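Local structure of glucosamine kinase (Streptacidiphilus jiangxiensis, 6HWJ) at residues L216-H230 against A371-L384. The protein catalyses the ATP- and magnesium-dependent phosphorylation of D-glucosamine to D-glucosamine 6-phosphate, with weaker activity on glucose. Numbering follows the deposited sequence.
Sequences LLPAAQLGTLTARMH and AAQRSFLDAYRTTL
F376 lays one face of its ring on the bare backbone of G223, with CA 3.6 Å from the ring centroid and 22° off the normal. Its CG stands anti to the backbone N (chi1 178°), which swings the ring across to helix 216-230, where it fills a hole between A219, L222, G223 and T226. Y380, one turn on, is the second knob, seated among G223, T226, A227 and H230, with the methyl CG2 of T226 3.6 Å from its CE1.

G223, without a side chain, lets the backbones come together: its CA is 4.3 Å from CA of Y380. CA-H...O contacts follow in both directions: G223 CA faces F376 O, while A219 O receives F376 CA and G223 O receives Y380 CA.

One clear side-chain hydrogen bond crosses the contact: Y380 OH and H230 ND1 share it at 2.7 Å, either a possible donor. The rings stand perpendicular, rim to rim, and D338 takes the NE2 side, so both ring nitrogens are engaged. The hydroxyls of T224 and T383 lie close, their bonding undecided, and T383 OG1 bonds back to A379 O. T226 OG1 bonds to L222 O of its own helix, 2.7 Å, and lies at the edge of the F376 ring.

Apolar side chains close the ends. CD2 of L216 rests 3.6 Å from CB of A371, and the methyl of A227 is wedged between T383 CG2 and L384 CD2.

Helix 335-356 packs beside both aromatic knobs. The side chain of L222 lies about 9 Å from that of the magnesium ligand Q305. The axes approach to 7.0 Å at -35°, a close, glycine- and alanine-lined parallel helix pair with knobs-into-holes packing, structural packing within the helical part of the kinase.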
loop_
_atom_site.group_PDB
_atom_site.type_symbol
_atom_site.label_atom_id
_atom_site.label_comp_id
_atom_site.label_asym_id
_atom_site.label_seq_id
_atom_site.Cartn_x
_atom_site.Cartn_y
_atom_site.Cartn_z
ATOM N N LEU A 216 11.502 20.553 -8.706
ATOM C CA LEU A 216 10.233 20.158 -9.304
ATOM C C LEU A 216 10.324 18.846 -10.083
ATOM O O LEU A 216 9.305 18.176 -10.277
ATOM C CB LEU A 216 9.722 21.252 -10.237
ATOM C CG LEU A 216 9.169 22.502 -9.560
ATOM C CD1 LEU A 216 8.893 23.600 -10.557
ATOM C CD2 LEU A 216 7.875 22.167 -8.763
ATOM N N LEU A 217 11.504 18.452 -10.519
ATOM C CA LEU A 217 11.600 17.260 -11.362
ATOM C C LEU A 217 11.004 16.028 -10.700
ATOM O O LEU A 217 10.263 15.287 -11.376
ATOM C CB LEU A 217 13.062 17.025 -11.769
ATOM C CG LEU A 217 13.326 15.734 -12.551
ATOM C CD1 LEU A 217 12.565 15.707 -13.862
ATOM C CD2 LEU A 217 14.843 15.575 -12.795
ATOM N N PRO A 218 11.263 15.734 -9.420
ATOM C CA PRO A 218 10.647 14.530 -8.829
ATOM C C PRO A 218 9.126 14.534 -8.904
ATOM O O PRO A 218 8.510 13.471 -9.059
ATOM C CB PRO A 218 11.143 14.552 -7.369
ATOM C CG PRO A 218 12.443 15.343 -7.453
ATOM C CD PRO A 218 12.170 16.406 -8.480
ATOM N N ALA A 219 8.493 15.694 -8.780
ATOM C CA ALA A 219 7.041 15.738 -8.876
ATOM C C ALA A 219 6.586 15.295 -10.262
ATOM O O ALA A 219 5.581 14.580 -10.398
ATOM C CB ALA A 219 6.527 17.138 -8.556
ATOM N N ALA A 220 7.323 15.700 -11.300
ATOM C CA ALA A 220 7.010 15.260 -12.655
ATOM C C ALA A 220 7.303 13.787 -12.843
ATOM O O ALA A 220 6.551 13.080 -13.528
ATOM C CB ALA A 220 7.789 16.087 -13.691
ATOM N N GLN A 221 8.407 13.296 -12.275
ATOM C CA GLN A 221 8.696 11.869 -12.385
ATOM C C GLN A 221 7.649 11.033 -11.656
ATOM O O GLN A 221 7.266 9.962 -12.140
ATOM C CB GLN A 221 10.098 11.589 -11.857
ATOM C CG GLN A 221 11.147 12.382 -12.601
ATOM C CD GLN A 221 12.569 11.932 -12.300
ATOM O OE1 GLN A 221 13.202 12.434 -11.382
ATOM N NE2 GLN A 221 13.051 10.989 -13.061
ATOM N N LEU A 222 7.161 11.519 -10.514
ATOM C CA LEU A 222 6.083 10.838 -9.802
ATOM C C LEU A 222 4.810 10.800 -10.638
ATOM O O LEU A 222 4.097 9.790 -10.656
ATOM C CB LEU A 222 5.813 11.514 -8.462
ATOM C CG LEU A 222 6.880 11.321 -7.394
ATOM C CD1 LEU A 222 6.607 12.182 -6.181
ATOM C CD2 LEU A 222 6.962 9.874 -6.993
ATOM N N GLY A 223 4.510 11.885 -11.345
ATOM C CA GLY A 223 3.342 11.889 -12.207
ATOM C C GLY A 223 3.461 10.883 -13.332
ATOM O O GLY A 223 2.509 10.174 -13.646
ATOM N N THR A 224 4.635 10.808 -13.960
ATOM C CA THR A 224 4.853 9.807 -14.995
ATOM C C THR A 224 4.742 8.393 -14.429
ATOM O O THR A 224 4.142 7.504 -15.060
ATOM C CB THR A 224 6.225 10.056 -15.659
ATOM O OG1 THR A 224 6.155 11.249 -16.450
ATOM C CG2 THR A 224 6.632 8.892 -16.528
ATOM N N LEU A 225 5.294 8.165 -13.241
ATOM C CA LEU A 225 5.233 6.840 -12.624
ATOM C C LEU A 225 3.790 6.424 -12.354
ATOM O O LEU A 225 3.389 5.295 -12.670
ATOM C CB LEU A 225 6.055 6.829 -11.317
ATOM C CG LEU A 225 6.075 5.545 -10.481
ATOM C CD1 LEU A 225 7.293 5.525 -9.561
ATOM C CD2 LEU A 225 4.806 5.407 -9.607
ATOM N N THR A 226 3.001 7.328 -11.778
ATOM C CA THR A 226 1.604 7.059 -11.473
ATOM C C THR A 226 0.811 6.732 -12.737
ATOM O O THR A 226 -0.042 5.839 -12.719
ATOM C CB THR A 226 0.985 8.269 -10.766
ATOM O OG1 THR A 226 1.806 8.659 -9.655
ATOM C CG2 THR A 226 -0.430 7.944 -10.277
ATOM N N ALA A 227 1.097 7.432 -13.840
ATOM C CA ALA A 227 0.402 7.169 -15.099
ATOM C C ALA A 227 0.793 5.820 -15.688
ATOM O O ALA A 227 -0.069 5.073 -16.183
ATOM C CB ALA A 227 0.679 8.289 -16.107
ATOM N N ARG A 228 2.083 5.484 -15.645
ATOM C CA ARG A 228 2.525 4.166 -16.087
ATOM C C ARG A 228 1.895 3.070 -15.229
ATOM O O ARG A 228 1.492 2.014 -15.742
ATOM C CB ARG A 228 4.051 4.074 -16.027
ATOM C CG ARG A 228 4.780 4.974 -17.025
ATOM C CD ARG A 228 6.285 4.999 -16.733
ATOM N NE ARG A 228 7.005 5.731 -17.782
ATOM C CZ ARG A 228 8.296 6.053 -17.720
ATOM N NH1 ARG A 228 9.021 5.737 -16.649
ATOM N NH2 ARG A 228 8.860 6.706 -18.723
ATOM N N MET A 229 1.857 3.288 -13.918
ATOM C CA MET A 229 1.230 2.342 -12.996
ATOM C C MET A 229 -0.245 2.142 -13.345
ATOM O O MET A 229 -0.704 1.002 -13.519
ATOM C CB MET A 229 1.396 2.856 -11.559
ATOM C CG MET A 229 0.860 1.929 -10.476
ATOM S SD MET A 229 1.055 2.667 -8.820
ATOM C CE MET A 229 -0.281 3.859 -8.828
ATOM N N HIS A 230 -0.995 3.245 -13.502
ATOM C CA HIS A 230 -2.424 3.116 -13.789
ATOM C C HIS A 230 -2.679 2.470 -15.148
ATOM O O HIS A 230 -3.590 1.650 -15.294
ATOM C CB HIS A 230 -3.108 4.483 -13.714
ATOM C CG HIS A 230 -3.271 4.997 -12.326
ATOM N ND1 HIS A 230 -3.504 6.328 -12.048
ATOM C CD2 HIS A 230 -3.245 4.362 -11.133
ATOM C CE1 HIS A 230 -3.613 6.481 -10.742
ATOM N NE2 HIS A 230 -3.452 5.303 -10.167
ATOM N N ALA A 371 3.571 24.650 -7.719
ATOM C CA ALA A 371 4.191 24.215 -8.966
ATOM C C ALA A 371 4.361 22.702 -9.016
ATOM O O ALA A 371 4.271 22.102 -10.104
ATOM C CB ALA A 371 5.530 24.924 -9.137
ATOM N N ALA A 372 4.581 22.063 -7.865
ATOM C CA ALA A 372 4.761 20.611 -7.851
ATOM C C ALA A 372 3.463 19.892 -8.203
ATOM O O ALA A 372 3.471 18.888 -8.932
ATOM C CB ALA A 372 5.270 20.153 -6.480
ATOM N N GLN A 373 2.325 20.410 -7.718
ATOM C CA GLN A 373 1.046 19.814 -8.078
ATOM C C GLN A 373 0.778 19.952 -9.567
ATOM O O GLN A 373 0.311 19.004 -10.196
ATOM C CB GLN A 373 -0.069 20.432 -7.217
ATOM C CG GLN A 373 0.107 20.029 -5.717
ATOM C CD GLN A 373 -0.923 20.636 -4.762
ATOM O OE1 GLN A 373 -2.095 20.280 -4.783
ATOM N NE2 GLN A 373 -0.468 21.537 -3.900
ATOM N N ARG A 374 1.104 21.114 -10.157
ATOM C CA ARG A 374 0.966 21.284 -11.595
ATOM C C ARG A 374 1.938 20.387 -12.364
ATOM O O ARG A 374 1.554 19.775 -13.374
ATOM C CB ARG A 374 1.180 22.751 -11.961
ATOM C CG ARG A 374 1.115 23.054 -13.463
ATOM C CD ARG A 374 -0.156 22.495 -14.096
ATOM N NE ARG A 374 -1.357 22.922 -13.383
ATOM C CZ ARG A 374 -2.551 22.351 -13.506
ATOM N NH1 ARG A 374 -3.579 22.813 -12.810
ATOM N NH2 ARG A 374 -2.718 21.316 -14.319
ATOM N N SER A 375 3.196 20.292 -11.902
ATOM C CA SER A 375 4.165 19.424 -12.567
ATOM C C SER A 375 3.713 17.970 -12.551
ATOM O O SER A 375 3.852 17.263 -13.554
ATOM C CB SER A 375 5.547 19.546 -11.903
ATOM O OG SER A 375 6.023 20.883 -11.936
ATOM N N PHE A 376 3.197 17.502 -11.414
ATOM C CA PHE A 376 2.720 16.131 -11.313
ATOM C C PHE A 376 1.582 15.872 -12.285
ATOM O O PHE A 376 1.626 14.919 -13.066
ATOM C CB PHE A 376 2.263 15.833 -9.878
ATOM C CG PHE A 376 1.709 14.450 -9.698
ATOM C CD1 PHE A 376 0.394 14.169 -10.021
ATOM C CD2 PHE A 376 2.514 13.427 -9.220
ATOM C CE1 PHE A 376 -0.104 12.896 -9.881
ATOM C CE2 PHE A 376 2.008 12.164 -9.044
ATOM C CZ PHE A 376 0.701 11.889 -9.395
ATOM N N LEU A 377 0.536 16.708 -12.236
ATOM C CA LEU A 377 -0.630 16.505 -13.091
ATOM C C LEU A 377 -0.283 16.588 -14.576
ATOM O O LEU A 377 -0.785 15.795 -15.381
ATOM C CB LEU A 377 -1.702 17.538 -12.744
ATOM C CG LEU A 377 -2.420 17.339 -11.417
ATOM C CD1 LEU A 377 -3.341 18.511 -11.129
ATOM C CD2 LEU A 377 -3.203 16.027 -11.408
ATOM N N ASP A 378 0.547 17.564 -14.968
ATOM C CA ASP A 378 0.931 17.678 -16.374
ATOM C C ASP A 378 1.662 16.427 -16.849
ATOM O O ASP A 378 1.348 15.869 -17.910
ATOM C CB ASP A 378 1.795 18.923 -16.583
ATOM C CG ASP A 378 1.003 20.208 -16.447
ATOM O OD1 ASP A 378 -0.237 20.143 -16.286
ATOM O OD2 ASP A 378 1.620 21.291 -16.500
ATOM N N ALA A 379 2.639 15.960 -16.065
ATOM C CA ALA A 379 3.349 14.736 -16.421
ATOM C C ALA A 379 2.408 13.543 -16.444
ATOM O O ALA A 379 2.472 12.705 -17.351
ATOM C CB ALA A 379 4.497 14.507 -15.437
ATOM N N TYR A 380 1.518 13.450 -15.452
ATOM C CA TYR A 380 0.559 12.352 -15.405
ATOM C C TYR A 380 -0.337 12.345 -16.638
ATOM O O TYR A 380 -0.506 11.305 -17.290
ATOM C CB TYR A 380 -0.253 12.451 -14.113
ATOM C CG TYR A 380 -1.315 11.378 -13.935
ATOM C CD1 TYR A 380 -0.977 10.095 -13.527
ATOM C CD2 TYR A 380 -2.662 11.675 -14.155
ATOM C CE1 TYR A 380 -1.961 9.111 -13.355
ATOM C CE2 TYR A 380 -3.651 10.715 -13.992
ATOM C CZ TYR A 380 -3.307 9.440 -13.590
ATOM O OH TYR A 380 -4.291 8.507 -13.446
ATOM N N ARG A 381 -0.918 13.494 -16.976
ATOM C CA ARG A 381 -1.782 13.587 -18.156
ATOM C C ARG A 381 -1.011 13.308 -19.438
ATOM O O ARG A 381 -1.480 12.563 -20.309
ATOM C CB ARG A 381 -2.431 14.972 -18.246
ATOM C CG ARG A 381 -3.592 15.203 -17.282
ATOM C CD ARG A 381 -4.409 16.420 -17.702
ATOM N NE ARG A 381 -5.576 16.635 -16.857
ATOM C CZ ARG A 381 -5.618 17.491 -15.838
ATOM N NH1 ARG A 381 -4.553 18.222 -15.525
ATOM N NH2 ARG A 381 -6.727 17.616 -15.131
ATOM N N THR A 382 0.182 13.906 -19.580
ATOM C CA THR A 382 0.985 13.675 -20.781
ATOM C C THR A 382 1.335 12.198 -20.932
ATOM O O THR A 382 1.273 11.647 -22.035
ATOM C CB THR A 382 2.255 14.522 -20.740
ATOM O OG1 THR A 382 1.910 15.895 -20.587
ATOM C CG2 THR A 382 3.060 14.369 -22.032
ATOM N N THR A 383 1.710 11.542 -19.835
ATOM C CA THR A 383 2.066 10.125 -19.909
ATOM C C THR A 383 0.849 9.256 -20.208
ATOM O O THR A 383 0.910 8.367 -21.078
ATOM C CB THR A 383 2.758 9.696 -18.623
ATOM O OG1 THR A 383 3.954 10.464 -18.448
ATOM C CG2 THR A 383 3.130 8.206 -18.667
ATOM N N LEU A 384 -0.286 9.516 -19.537
ATOM C CA LEU A 384 -1.500 8.779 -19.889
ATOM C C LEU A 384 -1.807 8.910 -21.381
ATOM O O LEU A 384 -2.190 7.933 -22.036
ATOM C CB LEU A 384 -2.696 9.263 -19.084
ATOM C CG LEU A 384 -2.799 8.834 -17.626
ATOM C CD1 LEU A 384 -4.156 9.296 -17.053
ATOM C CD2 LEU A 384 -2.651 7.332 -17.457
#